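Local coordinates for protein KLLA0E03807p (Kluyveromyces lactis, PDB 3SQI) that binds DNA through this N-terminal DNA-binding domain of Ndc10, a protein that serves as a platform for inner kinetochore assembly in budding yeast, at residues K136-L141 / A203-L208; R209-K214 / F362-L367; V323-T328 / L340-L345. One frame throughout, in Å; residues are numbered along the deposited sequence.

Interaction 1 of 3, residues K136-L141 / A203-L208; sequences KLKLLL and AVYYYL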
ATOM      1  N   LYS A 136      10.246  16.455  -4.217  1.00 95.45           N
ATOM      2  CA  LYS A 136      10.744  15.251  -3.565  1.00 88.04           C
ATOM      3  C   LYS A 136       9.593  14.397  -3.047  1.00 88.73           C
ATOM      4  O   LYS A 136       9.537  13.195  -3.306  1.00 94.14           O
ATOM      5  CB  LYS A 136      11.669  15.599  -2.398  1.00 81.39           C
ATOM      6  CG  LYS A 136      12.925  16.364  -2.766  1.00 89.97           C
ATOM      7  CD  LYS A 136      13.832  16.489  -1.551  1.00101.28           C
ATOM      8  CE  LYS A 136      15.084  17.293  -1.851  1.00114.04           C
ATOM      9  NZ  LYS A 136      15.935  17.444  -0.633  1.00119.37           N
ATOM     10  N   LEU A 137       8.673  15.009  -2.308  1.00 90.34           N
ATOM     11  CA  LEU A 137       7.566  14.235  -1.754  1.00 79.78           C
ATOM     12  C   LEU A 137       6.610  13.692  -2.818  1.00 87.01           C
ATOM     13  O   LEU A 137       6.064  12.605  -2.665  1.00 88.89           O
ATOM     14  CB  LEU A 137       6.813  15.029  -0.690  1.00 73.68           C
ATOM     15  CG  LEU A 137       7.590  15.099   0.622  1.00 77.66           C
ATOM     16  CD1 LEU A 137       6.686  15.536   1.748  1.00 70.45           C
ATOM     17  CD2 LEU A 137       8.197  13.743   0.924  1.00 71.70           C
ATOM     18  N   LYS A 138       6.409  14.441  -3.893  1.00 86.62           N
ATOM     19  CA  LYS A 138       5.521  13.989  -4.952  1.00 85.82           C
ATOM     20  C   LYS A 138       6.069  12.682  -5.516  1.00 96.61           C
ATOM     21  O   LYS A 138       5.383  11.636  -5.530  1.00107.41           O
ATOM     22  CB  LYS A 138       5.424  15.054  -6.044  1.00 91.93           C
ATOM     23  CG  LYS A 138       4.171  14.963  -6.895  1.00 99.06           C
ATOM     24  CD  LYS A 138       3.987  16.204  -7.759  1.00 96.65           C
ATOM     25  CE  LYS A 138       4.306  17.470  -6.988  1.00 98.66           C
ATOM     26  NZ  LYS A 138       5.624  18.035  -7.406  1.00117.34           N
ATOM     27  N   LEU A 139       7.324  12.736  -5.957  1.00 89.48           N
ATOM     28  CA  LEU A 139       7.955  11.527  -6.463  1.00 84.03           C
ATOM     29  C   LEU A 139       7.855  10.426  -5.417  1.00 88.91           C
ATOM     30  O   LEU A 139       7.322   9.351  -5.683  1.00 93.98           O
ATOM     31  CB  LEU A 139       9.421  11.768  -6.817  1.00 89.18           C
ATOM     32  CG  LEU A 139      10.079  10.607  -7.568  1.00 84.81           C
ATOM     33  CD1 LEU A 139       9.442  10.441  -8.942  1.00 77.64           C
ATOM     34  CD2 LEU A 139      11.577  10.807  -7.701  1.00 84.90           C
ATOM     35  N   LEU A 140       8.347  10.711  -4.217  1.00 83.29           N
ATOM     36  CA  LEU A 140       8.419   9.698  -3.174  1.00 64.06           C
ATOM     37  C   LEU A 140       7.081   9.009  -2.959  1.00 61.05           C
ATOM     38  O   LEU A 140       7.037   7.820  -2.690  1.00 69.83           O
ATOM     39  CB  LEU A 140       8.905  10.298  -1.855  1.00 64.01           C
ATOM     40  CG  LEU A 140       8.849   9.301  -0.696  1.00 62.85           C
ATOM     41  CD1 LEU A 140       9.934   8.244  -0.858  1.00 71.23           C
ATOM     42  CD2 LEU A 140       8.957   9.993   0.655  1.00 65.55           C
ATOM     43  N   LEU A 141       5.986   9.756  -3.052  1.00 78.47           N
ATOM     44  CA  LEU A 141       4.673   9.153  -2.873  1.00 69.60           C
ATOM     45  C   LEU A 141       4.415   8.228  -4.041  1.00 58.33           C
ATOM     46  O   LEU A 141       3.978   7.098  -3.850  1.00 72.45           O
ATOM     47  CB  LEU A 141       3.560  10.195  -2.787  1.00 74.01           C
ATOM     48  CG  LEU A 141       2.186   9.568  -2.522  1.00 69.72           C
ATOM     49  CD1 LEU A 141       2.004   9.348  -1.034  1.00 78.17           C
ATOM     50  CD2 LEU A 141       1.048  10.414  -3.073  1.00 63.12           C
ATOM     51  N   ALA A 203       0.392  12.565   3.623  1.00 68.98           N
ATOM     52  CA  ALA A 203      -0.149  13.538   4.557  1.00 73.14           C
ATOM     53  C   ALA A 203       0.671  14.809   4.474  1.00 82.66           C
ATOM     54  O   ALA A 203       0.124  15.891   4.269  1.00 95.05           O
ATOM     55  CB  ALA A 203      -0.151  12.985   5.974  1.00 63.53           C
ATOM     56  N   VAL A 204       1.988  14.683   4.610  1.00 75.15           N
ATOM     57  CA  VAL A 204       2.833  15.861   4.478  1.00 67.92           C
ATOM     58  C   VAL A 204       2.605  16.493   3.115  1.00 73.46           C
ATOM     59  O   VAL A 204       2.288  17.682   3.005  1.00 91.57           O
ATOM     60  CB  VAL A 204       4.331  15.550   4.632  1.00 58.16           C
ATOM     61  CG1 VAL A 204       5.139  16.791   4.344  1.00 66.94           C
ATOM     62  CG2 VAL A 204       4.643  15.045   6.029  1.00 49.23           C
ATOM     63  N   TYR A 205       2.766  15.690   2.072  1.00 78.44           N
ATOM     64  CA  TYR A 205       2.618  16.206   0.722  1.00 75.54           C
ATOM     65  C   TYR A 205       1.286  16.913   0.551  1.00 76.24           C
ATOM     66  O   TYR A 205       1.194  17.899  -0.170  1.00 80.62           O
ATOM     67  CB  TYR A 205       2.747  15.094  -0.321  1.00 61.01           C
ATOM     68  CG  TYR A 205       2.335  15.527  -1.715  1.00 64.05           C
ATOM     69  CD1 TYR A 205       2.973  16.581  -2.354  1.00 61.96           C
ATOM     70  CD2 TYR A 205       1.309  14.880  -2.396  1.00 65.28           C
ATOM     71  CE1 TYR A 205       2.598  16.981  -3.627  1.00 74.48           C
ATOM     72  CE2 TYR A 205       0.928  15.277  -3.675  1.00 59.46           C
ATOM     73  CZ  TYR A 205       1.576  16.326  -4.286  1.00 71.00           C
ATOM     74  OH  TYR A 205       1.210  16.728  -5.559  1.00 84.60           O
ATOM     75  N   TYR A 206       0.251  16.410   1.213  1.00 70.50           N
ATOM     76  CA  TYR A 206      -1.077  16.977   1.029  1.00 83.13           C
ATOM     77  C   TYR A 206      -1.266  18.270   1.809  1.00 85.68           C
ATOM     78  O   TYR A 206      -2.002  19.163   1.385  1.00 82.54           O
ATOM     79  CB  TYR A 206      -2.163  15.956   1.355  1.00 80.03           C
ATOM     80  CG  TYR A 206      -2.546  15.118   0.158  1.00 80.87           C
ATOM     81  CD1 TYR A 206      -3.632  14.257   0.199  1.00 79.98           C
ATOM     82  CD2 TYR A 206      -1.819  15.196  -1.020  1.00 85.79           C
ATOM     83  CE1 TYR A 206      -3.983  13.498  -0.901  1.00 77.79           C
ATOM     84  CE2 TYR A 206      -2.159  14.445  -2.120  1.00 86.48           C
ATOM     85  CZ  TYR A 206      -3.240  13.596  -2.057  1.00 87.95           C
ATOM     86  OH  TYR A 206      -3.574  12.850  -3.162  1.00 91.01           O
ATOM     87  N   TYR A 207      -0.592  18.374   2.948  1.00 77.95           N
ATOM     88  CA  TYR A 207      -0.564  19.633   3.671  1.00 78.07           C
ATOM     89  C   TYR A 207       0.099  20.677   2.784  1.00 79.24           C
ATOM     90  O   TYR A 207      -0.446  21.757   2.562  1.00 85.72           O
ATOM     91  CB  TYR A 207       0.199  19.489   4.984  1.00 82.91           C
ATOM     92  CG  TYR A 207       0.126  20.712   5.871  1.00 96.96           C
ATOM     93  CD1 TYR A 207      -1.009  20.979   6.628  1.00 98.49           C
ATOM     94  CD2 TYR A 207       1.193  21.598   5.957  1.00101.04           C
ATOM     95  CE1 TYR A 207      -1.079  22.096   7.443  1.00 93.20           C
ATOM     96  CE2 TYR A 207       1.131  22.717   6.771  1.00 95.86           C
ATOM     97  CZ  TYR A 207      -0.005  22.958   7.512  1.00 88.40           C
ATOM     98  OH  TYR A 207      -0.065  24.068   8.320  1.00109.24           O
ATOM     99  N   LEU A 208       1.273  20.342   2.259  1.00 81.04           N
ATOM    100  CA  LEU A 208       1.989  21.248   1.369  1.00 76.44           C
ATOM    101  C   LEU A 208       1.157  21.627   0.144  1.00 75.39           C
ATOM    102  O   LEU A 208       1.156  22.776  -0.295  1.00 90.49           O
ATOM    103  CB  LEU A 208       3.310  20.616   0.926  1.00 74.10           C
ATOM    104  CG  LEU A 208       4.312  20.312   2.042  1.00 76.10           C
ATOM    105  CD1 LEU A 208       5.636  19.873   1.451  1.00 75.01           C
ATOM    106  CD2 LEU A 208       4.516  21.529   2.922  1.00 66.94           C
TER
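The ring of Y205 lies against the stem of K138, with the lysine CA over one of its faces and the aliphatic chain running past the hydroxyl end. The chain grazes the ring with several carbons: CG stands 3.9 Å from CZ of Y205, and CE reaches to 3.5 Å from Y205 OH. The chain bends at chi3 and chi4, which brings CE over to the CE1/OH side of the ring while NZ turns away. Y205 meets it because CG points opposite the backbone N (chi1 169°), which sends the ring out toward helix 133-149. L137 carries the apolar remainder of the contact. Its CB sits 4.1 Å from Y205 CB, while CD1 lies against V204 CG1 at 3.3 Å, the two aliphatic side chains meeting at about a right angle; L208 CD1 is a more distant neighbour of the same methyl. The segments 136-141 and 203-208 run obliquely antiparallel, 139° apart, with their axes 9.5 Å from each other at closest. The backbones come nearest at L137 and Y205, whose CA atoms are 5.9 Å apart. Putting an alanine at Y205 would probably open a gap beside L137 and leave the K138 methylenes without the ring they lie along. The Y205 hydroxyl also makes a weak hydrogen bond with the backbone N of R235. This is a buried helix-helix contact, consistent with a recombinase-like fold. Helix 107-118 packs on L137 and L140 through W118, helix 245-259 meets K138 and L139 through W251, and L345 of helix 332-355 touches A203 and V204.

Interaction 2 of 3, residues R209-K214 / F362-L367; sequences RFHGVK and FLDPSL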
ATOM      1  N   ARG A 209       0.452  20.646  -0.402  1.00 73.30           N
ATOM      2  CA  ARG A 209      -0.302  20.814  -1.635  1.00 80.20           C
ATOM      3  C   ARG A 209      -1.493  21.728  -1.409  1.00 81.81           C
ATOM      4  O   ARG A 209      -1.783  22.611  -2.216  1.00 86.82           O
ATOM      5  CB  ARG A 209      -0.782  19.445  -2.130  1.00 82.25           C
ATOM      6  CG  ARG A 209      -1.654  19.465  -3.383  1.00 83.41           C
ATOM      7  CD  ARG A 209      -1.901  18.037  -3.869  1.00 86.63           C
ATOM      8  NE  ARG A 209      -2.911  17.946  -4.922  1.00 89.66           N
ATOM      9  CZ  ARG A 209      -3.421  16.801  -5.368  1.00 80.68           C
ATOM     10  NH1 ARG A 209      -3.018  15.644  -4.850  1.00 67.25           N
ATOM     11  NH2 ARG A 209      -4.340  16.810  -6.327  1.00 77.62           N
ATOM     12  N   PHE A 210      -2.163  21.526  -0.286  1.00 80.74           N
ATOM     13  CA  PHE A 210      -3.449  22.162  -0.052  1.00 87.98           C
ATOM     14  C   PHE A 210      -3.402  23.397   0.843  1.00 84.36           C
ATOM     15  O   PHE A 210      -3.776  24.489   0.418  1.00 74.82           O
ATOM     16  CB  PHE A 210      -4.438  21.135   0.473  1.00 89.12           C
ATOM     17  CG  PHE A 210      -4.900  20.184  -0.573  1.00 89.84           C
ATOM     18  CD1 PHE A 210      -5.687  20.635  -1.617  1.00 91.24           C
ATOM     19  CD2 PHE A 210      -4.541  18.849  -0.531  1.00100.37           C
ATOM     20  CE1 PHE A 210      -6.120  19.774  -2.597  1.00102.21           C
ATOM     21  CE2 PHE A 210      -4.968  17.976  -1.511  1.00106.08           C
ATOM     22  CZ  PHE A 210      -5.761  18.439  -2.547  1.00106.80           C
ATOM     23  N   HIS A 211      -2.981  23.216   2.088  1.00108.39           N
ATOM     24  CA  HIS A 211      -2.738  24.345   2.969  1.00115.39           C
ATOM     25  C   HIS A 211      -1.656  25.248   2.367  1.00109.73           C
ATOM     26  O   HIS A 211      -1.772  26.475   2.377  1.00113.48           O
ATOM     27  CB  HIS A 211      -2.320  23.848   4.354  1.00116.57           C
ATOM     28  CG  HIS A 211      -1.968  24.943   5.311  1.00121.58           C
ATOM     29  ND1 HIS A 211      -2.349  24.924   6.635  1.00127.61           N
ATOM     30  CD2 HIS A 211      -1.261  26.086   5.142  1.00124.48           C
ATOM     31  CE1 HIS A 211      -1.899  26.010   7.239  1.00131.97           C
ATOM     32  NE2 HIS A 211      -1.233  26.731   6.354  1.00136.39           N
ATOM     33  N   GLY A 212      -0.612  24.630   1.828  1.00 95.01           N
ATOM     34  CA  GLY A 212       0.528  25.374   1.328  1.00 97.23           C
ATOM     35  C   GLY A 212       1.347  25.867   2.498  1.00106.76           C
ATOM     36  O   GLY A 212       1.058  25.530   3.643  1.00111.74           O
ATOM     37  N   VAL A 213       2.377  26.655   2.222  1.00118.72           N
ATOM     38  CA  VAL A 213       3.122  27.303   3.294  1.00123.86           C
ATOM     39  C   VAL A 213       3.041  28.817   3.150  1.00126.08           C
ATOM     40  O   VAL A 213       3.486  29.388   2.152  1.00117.75           O
ATOM     41  CB  VAL A 213       4.589  26.844   3.344  1.00116.55           C
ATOM     42  CG1 VAL A 213       5.310  27.502   4.516  1.00104.65           C
ATOM     43  CG2 VAL A 213       4.663  25.326   3.450  1.00 97.49           C
ATOM     44  N   LYS A 214       2.464  29.455   4.161  1.00139.62           N
ATOM     45  CA  LYS A 214       2.215  30.890   4.137  1.00150.90           C
ATOM     46  C   LYS A 214       3.475  31.684   3.801  1.00152.81           C
ATOM     47  O   LYS A 214       4.524  31.490   4.414  1.00145.82           O
ATOM     48  CB  LYS A 214       1.647  31.333   5.490  1.00155.17           C
ATOM     49  CG  LYS A 214       1.245  32.793   5.560  1.00165.54           C
ATOM     50  CD  LYS A 214       0.560  33.128   6.881  1.00171.90           C
ATOM     51  CE  LYS A 214       0.111  34.587   6.913  1.00175.00           C
ATOM     52  NZ  LYS A 214      -0.664  34.916   8.147  1.00171.82           N
ATOM     53  N   PHE A 362       7.771  22.777   8.427  1.00 88.51           N
ATOM     54  CA  PHE A 362       7.929  23.474   9.696  1.00 97.00           C
ATOM     55  C   PHE A 362       8.009  24.983   9.529  1.00103.73           C
ATOM     56  O   PHE A 362       8.037  25.722  10.510  1.00107.03           O
ATOM     57  CB  PHE A 362       9.157  22.948  10.437  1.00 93.44           C
ATOM     58  CG  PHE A 362       9.075  21.489  10.758  1.00 92.00           C
ATOM     59  CD1 PHE A 362       8.146  21.025  11.669  1.00 81.90           C
ATOM     60  CD2 PHE A 362       9.915  20.581  10.141  1.00 93.09           C
ATOM     61  CE1 PHE A 362       8.058  19.684  11.965  1.00 90.05           C
ATOM     62  CE2 PHE A 362       9.832  19.234  10.438  1.00 88.07           C
ATOM     63  CZ  PHE A 362       8.900  18.787  11.348  1.00 89.08           C
ATOM     64  N   LEU A 363       8.045  25.435   8.283  1.00114.45           N
ATOM     65  CA  LEU A 363       8.169  26.860   8.009  1.00118.37           C
ATOM     66  C   LEU A 363       6.831  27.588   8.068  1.00125.72           C
ATOM     67  O   LEU A 363       6.784  28.813   8.001  1.00123.94           O
ATOM     68  CB  LEU A 363       8.859  27.099   6.666  1.00107.49           C
ATOM     69  CG  LEU A 363      10.385  27.093   6.757  1.00107.94           C
ATOM     70  CD1 LEU A 363      10.882  25.774   7.340  1.00107.38           C
ATOM     71  CD2 LEU A 363      11.015  27.369   5.400  1.00108.71           C
ATOM     72  N   ASP A 364       5.743  26.839   8.199  1.00130.72           N
ATOM     73  CA  ASP A 364       4.434  27.469   8.297  1.00130.24           C
ATOM     74  C   ASP A 364       4.259  28.124   9.666  1.00124.87           C
ATOM     75  O   ASP A 364       4.642  27.558  10.690  1.00126.36           O
ATOM     76  CB  ASP A 364       3.318  26.459   8.026  1.00125.98           C
ATOM     77  CG  ASP A 364       2.136  27.081   7.302  1.00140.87           C
ATOM     78  OD1 ASP A 364       2.349  27.999   6.479  1.00143.88           O
ATOM     79  OD2 ASP A 364       0.991  26.653   7.556  1.00150.09           O
ATOM     80  N   PRO A 365       3.689  29.334   9.682  1.00125.02           N
ATOM     81  CA  PRO A 365       3.447  30.064  10.931  1.00128.99           C
ATOM     82  C   PRO A 365       2.487  29.285  11.819  1.00127.14           C
ATOM     83  O   PRO A 365       2.531  29.394  13.045  1.00130.29           O
ATOM     84  CB  PRO A 365       2.791  31.363  10.456  1.00120.17           C
ATOM     85  CG  PRO A 365       3.183  31.492   9.017  1.00114.51           C
ATOM     86  CD  PRO A 365       3.245  30.092   8.503  1.00121.52           C
ATOM     87  N   SER A 366       1.620  28.502  11.189  1.00120.55           N
ATOM     88  CA  SER A 366       0.697  27.640  11.910  1.00126.48           C
ATOM     89  C   SER A 366       1.463  26.706  12.840  1.00122.09           C
ATOM     90  O   SER A 366       1.194  26.658  14.044  1.00106.83           O
ATOM     91  CB  SER A 366      -0.150  26.833  10.923  1.00135.30           C
ATOM     92  OG  SER A 366      -0.855  27.697  10.042  1.00139.29           O
ATOM     93  N   LEU A 367       2.421  25.971  12.275  1.00114.27           N
ATOM     94  CA  LEU A 367       3.289  25.090  13.055  1.00101.73           C
ATOM     95  C   LEU A 367       4.186  25.859  14.028  1.00112.75           C
ATOM     96  O   LEU A 367       4.862  25.259  14.866  1.00108.14           O
ATOM     97  CB  LEU A 367       4.161  24.230  12.136  1.00 87.50           C
ATOM     98  CG  LEU A 367       3.610  22.886  11.640  1.00 88.91           C
ATOM     99  CD1 LEU A 367       3.084  22.047  12.803  1.00 86.06           C
ATOM    100  CD2 LEU A 367       2.536  23.074  10.572  1.00 88.88           C
TER
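D364 reaches K214 with its carboxylate and has the most surface covered in this contact. Its OD1 accepts the backbone N-H of K214 at 2.7 Å, nearly along the C-O direction and with a fairly straight N-H (159°). The same oxygen lies 3.6 Å from V213 CG1, which puts this methyl next to the hydrogen bond. The V213 and D364 side chains run antiparallel, one past the other, and V213 CG1 continues on to L363 CB at 4.2 Å. K214 adds its own carbons: CB rests 3.6 Å from P365 CD, the lysine crossing the proline ring at about a right angle before its extended chain leads away. The second carboxylate oxygen, OD2, comes obliquely to the H211 ring, whose plane is turned 77° from the carboxylate; the approach is doubtful in detail and is not a hydrogen bond. OD2 does bond to the hydroxyl of Y207, and it receives a weak bond from S366 OG, which also stands at the edge of the imidazole, 3.4 Å from H211 CE1. The aspartate is thus engaged at both oxygens. G212 leaves the helical conformation with positive phi, a geometry that favours glycine at the exit from a helix. After the helix the chain enters a weakly bonded strand, 212-213, paired antiparallel with 217-218; D364 from the 362-367 loop holds the K214 N-H just after that strand, where the turn of the hairpin begins.

Interaction 3 of 3, residues V323-T328 / L340-L345; sequences VHLFPT and LLNSVL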
ATOM      1  N   VAL A 323      -5.125  17.183  17.898  1.00 76.07           N
ATOM      2  CA  VAL A 323      -4.665  18.335  17.130  1.00 84.80           C
ATOM      3  C   VAL A 323      -5.066  18.238  15.663  1.00 86.32           C
ATOM      4  O   VAL A 323      -4.875  17.200  15.028  1.00 95.08           O
ATOM      5  CB  VAL A 323      -3.135  18.437  17.181  1.00 82.58           C
ATOM      6  CG1 VAL A 323      -2.629  19.387  16.111  1.00 73.48           C
ATOM      7  CG2 VAL A 323      -2.682  18.853  18.570  1.00 76.88           C
ATOM      8  N   HIS A 324      -5.607  19.315  15.108  1.00 84.79           N
ATOM      9  CA  HIS A 324      -6.019  19.265  13.711  1.00 94.16           C
ATOM     10  C   HIS A 324      -5.237  20.197  12.792  1.00 97.20           C
ATOM     11  O   HIS A 324      -5.426  21.411  12.799  1.00113.57           O
ATOM     12  CB  HIS A 324      -7.520  19.518  13.613  1.00101.49           C
ATOM     13  CG  HIS A 324      -8.327  18.603  14.476  1.00112.28           C
ATOM     14  ND1 HIS A 324      -8.401  18.749  15.843  1.00117.24           N
ATOM     15  CD2 HIS A 324      -9.059  17.503  14.175  1.00116.61           C
ATOM     16  CE1 HIS A 324      -9.168  17.796  16.346  1.00120.47           C
ATOM     17  NE2 HIS A 324      -9.576  17.026  15.352  1.00123.73           N
ATOM     18  N   LEU A 325      -4.362  19.600  11.993  1.00 93.04           N
ATOM     19  CA  LEU A 325      -3.634  20.315  10.955  1.00 89.58           C
ATOM     20  C   LEU A 325      -4.478  20.426   9.691  1.00 91.64           C
ATOM     21  O   LEU A 325      -4.411  21.422   8.969  1.00 98.09           O
ATOM     22  CB  LEU A 325      -2.303  19.619  10.669  1.00 77.42           C
ATOM     23  CG  LEU A 325      -1.430  19.463  11.920  1.00 84.03           C
ATOM     24  CD1 LEU A 325      -0.072  18.870  11.581  1.00 79.20           C
ATOM     25  CD2 LEU A 325      -1.262  20.798  12.641  1.00 87.19           C
ATOM     26  N   PHE A 326      -5.265  19.387   9.428  1.00 84.46           N
ATOM     27  CA  PHE A 326      -6.223  19.408   8.329  1.00 86.57           C
ATOM     28  C   PHE A 326      -7.587  19.931   8.773  1.00 98.95           C
ATOM     29  O   PHE A 326      -7.913  19.905   9.958  1.00100.52           O
ATOM     30  CB  PHE A 326      -6.340  18.026   7.681  1.00 92.21           C
ATOM     31  CG  PHE A 326      -5.160  17.668   6.830  1.00 91.42           C
ATOM     32  CD1 PHE A 326      -5.000  18.238   5.578  1.00 92.80           C
ATOM     33  CD2 PHE A 326      -4.199  16.781   7.286  1.00 79.92           C
ATOM     34  CE1 PHE A 326      -3.906  17.924   4.789  1.00 80.73           C
ATOM     35  CE2 PHE A 326      -3.102  16.471   6.506  1.00 76.92           C
ATOM     36  CZ  PHE A 326      -2.956  17.044   5.255  1.00 72.59           C
ATOM     37  N   PRO A 327      -8.385  20.421   7.811  1.00105.55           N
ATOM     38  CA  PRO A 327      -9.705  20.999   8.074  1.00 98.03           C
ATOM     39  C   PRO A 327     -10.650  19.994   8.717  1.00118.01           C
ATOM     40  O   PRO A 327     -10.628  18.813   8.367  1.00130.03           O
ATOM     41  CB  PRO A 327     -10.222  21.343   6.673  1.00 96.41           C
ATOM     42  CG  PRO A 327      -9.010  21.432   5.817  1.00101.06           C
ATOM     43  CD  PRO A 327      -8.051  20.435   6.377  1.00103.86           C
ATOM     44  N   THR A 328     -11.461  20.459   9.660  1.00116.99           N
ATOM     45  CA  THR A 328     -12.524  19.640  10.224  1.00109.92           C
ATOM     46  C   THR A 328     -13.872  19.939   9.559  1.00119.26           C
ATOM     47  O   THR A 328     -14.890  19.354   9.919  1.00120.25           O
ATOM     48  CB  THR A 328     -12.625  19.815  11.748  1.00113.98           C
ATOM     49  OG1 THR A 328     -12.553  21.208  12.075  1.00133.67           O
ATOM     50  CG2 THR A 328     -11.483  19.088  12.438  1.00 92.81           C
ATOM     51  N   LEU A 340      -7.907  10.549   8.573  1.00 82.91           N
ATOM     52  CA  LEU A 340      -6.879   9.523   8.622  1.00 68.47           C
ATOM     53  C   LEU A 340      -5.517  10.180   8.414  1.00 79.68           C
ATOM     54  O   LEU A 340      -4.581  10.000   9.214  1.00 82.31           O
ATOM     55  CB  LEU A 340      -7.119   8.468   7.548  1.00 63.67           C
ATOM     56  CG  LEU A 340      -5.981   7.451   7.453  1.00 64.37           C
ATOM     57  CD1 LEU A 340      -6.048   6.440   8.596  1.00 73.61           C
ATOM     58  CD2 LEU A 340      -6.043   6.748   6.130  1.00 66.32           C
ATOM     59  N   LEU A 341      -5.414  10.942   7.329  1.00 74.41           N
ATOM     60  CA  LEU A 341      -4.202  11.691   7.045  1.00 71.32           C
ATOM     61  C   LEU A 341      -3.790  12.528   8.260  1.00 73.08           C
ATOM     62  O   LEU A 341      -2.620  12.583   8.634  1.00 67.81           O
ATOM     63  CB  LEU A 341      -4.402  12.590   5.828  1.00 66.10           C
ATOM     64  CG  LEU A 341      -4.418  11.897   4.474  1.00 64.29           C
ATOM     65  CD1 LEU A 341      -4.278  12.929   3.346  1.00 62.58           C
ATOM     66  CD2 LEU A 341      -3.279  10.905   4.420  1.00 60.93           C
ATOM     67  N   ASN A 342      -4.759  13.178   8.885  1.00 71.66           N
ATOM     68  CA  ASN A 342      -4.458  13.988  10.051  1.00 74.38           C
ATOM     69  C   ASN A 342      -3.813  13.159  11.153  1.00 74.37           C
ATOM     70  O   ASN A 342      -2.794  13.549  11.700  1.00 78.65           O
ATOM     71  CB  ASN A 342      -5.703  14.686  10.597  1.00 72.55           C
ATOM     72  CG  ASN A 342      -5.373  15.630  11.719  1.00 87.64           C
ATOM     73  OD1 ASN A 342      -4.458  16.443  11.599  1.00 93.32           O
ATOM     74  ND2 ASN A 342      -6.093  15.517  12.830  1.00 94.57           N
ATOM     75  N   SER A 343      -4.408  12.015  11.479  1.00 77.51           N
ATOM     76  CA  SER A 343      -3.872  11.174  12.545  1.00 70.01           C
ATOM     77  C   SER A 343      -2.465  10.652  12.236  1.00 83.45           C
ATOM     78  O   SER A 343      -1.595  10.666  13.107  1.00 77.97           O
ATOM     79  CB  SER A 343      -4.822  10.026  12.871  1.00 66.96           C
ATOM     80  OG  SER A 343      -5.940  10.504  13.596  1.00 85.58           O
ATOM     81  N   VAL A 344      -2.222  10.203  11.008  1.00 92.69           N
ATOM     82  CA  VAL A 344      -0.874   9.736  10.690  1.00 83.17           C
ATOM     83  C   VAL A 344       0.123  10.885  10.799  1.00 74.93           C
ATOM     84  O   VAL A 344       1.172  10.766  11.453  1.00 82.27           O
ATOM     85  CB  VAL A 344      -0.769   9.113   9.292  1.00 71.92           C
ATOM     86  CG1 VAL A 344       0.583   8.433   9.137  1.00 70.78           C
ATOM     87  CG2 VAL A 344      -1.879   8.110   9.080  1.00 69.07           C
ATOM     88  N   LEU A 345      -0.222  12.000  10.163  1.00 70.08           N
ATOM     89  CA  LEU A 345       0.648  13.169  10.121  1.00 70.15           C
ATOM     90  C   LEU A 345       1.016  13.579  11.531  1.00 74.83           C
ATOM     91  O   LEU A 345       2.191  13.640  11.883  1.00 82.64           O
ATOM     92  CB  LEU A 345      -0.061  14.332   9.430  1.00 54.76           C
ATOM     93  CG  LEU A 345       0.788  15.550   9.075  1.00 72.40           C
ATOM     94  CD1 LEU A 345       1.656  15.265   7.844  1.00 63.38           C
ATOM     95  CD2 LEU A 345      -0.099  16.773   8.833  1.00 65.23           C
TER
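N342 swings CG to the side opposite its backbone N (chi1 -174°), and a chi2 of 49° then turns the amide so that its two ends meet two peptide groups of 323-328. ND2 donates to V323 O at 3.0 Å, with the acceptor lying close to the amide plane. OD1 accepts the backbone N-H of L325 at 3.2 Å; this donor comes from above the carbonyl plane, 37° out of it. The amide therefore straddles H324, binding the residue before it through a carbonyl and the residue after it through an N-H. The H324 side chain crosses that of N342 at about a right angle, with ring and amide planes nearly parallel and its CD2 3.8 Å from N342 ND2.

Beyond the amide the contact is apolar. F326 brings its ring edge to the helix backbone, with N342 CA near the ring plane and 3.9 Å from CD2. Its CE2 stands 3.8 Å from L345 CD2 and reaches L341 CB on the neighbouring turn. The same L345 methyl is met by L325 CD1 at 3.5 Å, the two leucines crossing at about a right angle. Outside the pair, F326 meets the ring of F338, while M202 and Y206 of helix 198-210 cover L341.

The loop leading into helix 332-355 is thus folded back onto that helix. Using donor and acceptor at once probably fixes the amide's rotation and gives each end of this buried group a partner, and the leucines and phenylalanine close the apolar side next to it.

Helix 198-210 connects the three contacts. Interaction 1 and interaction 2 have centres about 13 Å apart and share that helix; Y207, on its far side from helix 133-149, joins them through OH to D364 OD2 at 2.9 Å. Interaction 3 touches interaction 1 from another side: L345 CD1 lies 3.3 Å from V204 N, and F326 CZ lies 3.4 Å from A203 O. Interactions 2 and 3 stay separate, with nearest atoms about 5 Å apart. Distance from the bound nucleic acid grows in order: the nearest atoms of interactions 1, 2 and 3 are about 7, 11 and 19 Å from it, so interaction 1 sits closest to the DNA.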